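Local coordinates for protein phosphoribosylformylglycinamidine cyclo-ligase (Thermus thermophilus HB8, PDB 5AVM) that probably catalyses the ATP-dependent ring closure of formylglycinamidine ribonucleotide to 5-aminoimidazole ribonucleotide in de novo purine biosynthesis, at residues B[103-108]-B[113-118]. Numbering follows the deposited sequence.
Sequences DYLAAS and GVLAAL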
loop_
_atom_site.group_PDB
_atom_site.type_symbol
_atom_site.label_atom_id
_atom_site.label_comp_id
_atom_site.label_asym_id
_atom_site.label_seq_id
_atom_site.Cartn_x
_atom_site.Cartn_y
_atom_site.Cartn_z
ATOM N N ASP B 103 1.357 -4.972 5.142
ATOM C CA ASP B 103 1.524 -5.204 3.708
ATOM C C ASP B 103 0.325 -5.641 2.870
ATOM O O ASP B 103 -0.679 -6.118 3.394
ATOM C CB ASP B 103 2.633 -6.234 3.521
ATOM C CG ASP B 103 2.434 -7.461 4.394
ATOM O OD1 ASP B 103 1.339 -8.067 4.336
ATOM O OD2 ASP B 103 3.368 -7.826 5.143
ATOM N N TYR B 104 0.470 -5.494 1.552
ATOM C CA TYR B 104 -0.561 -5.867 0.588
ATOM C C TYR B 104 0.010 -6.770 -0.503
ATOM O O TYR B 104 0.584 -6.273 -1.473
ATOM C CB TYR B 104 -1.132 -4.631 -0.090
ATOM C CG TYR B 104 -2.427 -4.893 -0.817
ATOM C CD1 TYR B 104 -3.612 -5.086 -0.105
ATOM C CD2 TYR B 104 -2.479 -4.940 -2.210
ATOM C CE1 TYR B 104 -4.819 -5.316 -0.753
ATOM C CE2 TYR B 104 -3.686 -5.172 -2.880
ATOM C CZ TYR B 104 -4.855 -5.359 -2.139
ATOM O OH TYR B 104 -6.063 -5.583 -2.770
ATOM N N LEU B 105 -0.158 -8.083 -0.361
ATOM C CA LEU B 105 0.360 -9.033 -1.352
ATOM C C LEU B 105 -0.682 -9.388 -2.418
ATOM O O LEU B 105 -1.807 -9.746 -2.087
ATOM C CB LEU B 105 0.848 -10.311 -0.649
ATOM C CG LEU B 105 2.212 -10.268 0.060
ATOM C CD1 LEU B 105 2.402 -8.954 0.797
ATOM C CD2 LEU B 105 2.320 -11.448 1.025
ATOM N N ALA B 106 -0.307 -9.287 -3.690
ATOM C CA ALA B 106 -1.229 -9.598 -4.787
ATOM C C ALA B 106 -0.559 -10.483 -5.840
ATOM O O ALA B 106 0.571 -10.229 -6.255
ATOM C CB ALA B 106 -1.732 -8.309 -5.427
ATOM N N ALA B 107 -1.266 -11.517 -6.283
ATOM C CA ALA B 107 -0.706 -12.438 -7.263
ATOM C C ALA B 107 -1.753 -13.007 -8.196
ATOM O O ALA B 107 -2.954 -12.885 -7.948
ATOM C CB ALA B 107 -0.020 -13.577 -6.545
ATOM N N SER B 108 -1.279 -13.630 -9.273
ATOM C CA SER B 108 -2.156 -14.273 -10.242
ATOM C C SER B 108 -2.857 -15.365 -9.439
ATOM O O SER B 108 -4.068 -15.563 -9.539
ATOM C CB SER B 108 -1.329 -14.895 -11.367
ATOM O OG SER B 108 -2.146 -15.623 -12.261
ATOM N N GLY B 113 2.165 -22.365 -0.930
ATOM C CA GLY B 113 3.581 -22.480 -0.660
ATOM C C GLY B 113 4.245 -21.123 -0.531
ATOM O O GLY B 113 4.578 -20.703 0.574
ATOM N N VAL B 114 4.420 -20.429 -1.656
ATOM C CA VAL B 114 5.080 -19.123 -1.660
ATOM C C VAL B 114 4.394 -18.039 -0.827
ATOM O O VAL B 114 5.024 -17.051 -0.463
ATOM C CB VAL B 114 5.279 -18.586 -3.105
ATOM C CG1 VAL B 114 5.475 -19.745 -4.074
ATOM C CG2 VAL B 114 4.117 -17.717 -3.513
ATOM N N LEU B 115 3.112 -18.207 -0.526
ATOM C CA LEU B 115 2.412 -17.217 0.285
ATOM C C LEU B 115 2.914 -17.319 1.719
ATOM O O LEU B 115 3.188 -16.311 2.365
ATOM C CB LEU B 115 0.905 -17.465 0.255
ATOM C CG LEU B 115 0.083 -16.568 1.181
ATOM C CD1 LEU B 115 0.213 -15.108 0.746
ATOM C CD2 LEU B 115 -1.366 -17.013 1.149
ATOM N N ALA B 116 3.037 -18.549 2.201
ATOM C CA ALA B 116 3.503 -18.802 3.550
ATOM C C ALA B 116 4.957 -18.386 3.717
ATOM O O ALA B 116 5.329 -17.829 4.747
ATOM C CB ALA B 116 3.341 -20.277 3.884
ATOM N N ALA B 117 5.773 -18.667 2.703
ATOM C CA ALA B 117 7.196 -18.328 2.727
ATOM C C ALA B 117 7.411 -16.822 2.733
ATOM O O ALA B 117 8.417 -16.339 3.253
ATOM C CB ALA B 117 7.899 -18.942 1.540
ATOM N N LEU B 118 6.471 -16.087 2.140
ATOM C CA LEU B 118 6.538 -14.631 2.107
ATOM C C LEU B 118 6.125 -14.104 3.477
ATOM O O LEU B 118 6.861 -13.345 4.104
ATOM C CB LEU B 118 5.609 -14.069 1.032
ATOM C CG LEU B 118 6.077 -14.216 -0.416
ATOM C CD1 LEU B 118 5.020 -13.655 -1.363
ATOM C CD2 LEU B 118 7.414 -13.494 -0.591
#
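Leu118 N, on the helix side of this leucine contact, is shared by two carbonyls one turn back: Val114 O at 3.1 Å takes the main helical bond, and Leu115 O accepts a second, weak one. Three residues apart, Leu115 and Leu118 fall on the same helix flank and face Leu105 of the strand. No hydrogen bond joins the segments; the contact is apolar side-chain packing, methyl on methyl at Leu115 and methyl on methylene at Leu118. Leu105 points its CB at the helix and presents a single branch, CD2, set between the two leucines: Leu105 CD2 lies 4.2 Å from Leu115 CD1 and also 4.2 Å from Leu118 CB, the two partners about 80° apart as seen from CD2. Leu115 reaches in with CG anti to the backbone N (chi1 174°), the chi2 turn of 64° sending CD1 toward the strand. The contact is small, burying about 100 Å² between backbones whose Leu105 and Leu115 CA atoms are 8.6 Å apart. This is the first strand-to-helix packing of a beta-alpha-beta unit, in which helix 112-129 links strand 97-107 to its parallel neighbour 137-140. Trp150 packs on Leu115 and Ile152 on Leu118, both from the antiparallel strand 150-161, while Tyr104, on the opposite face of the sheet, packs on Gly62 of the second subunit.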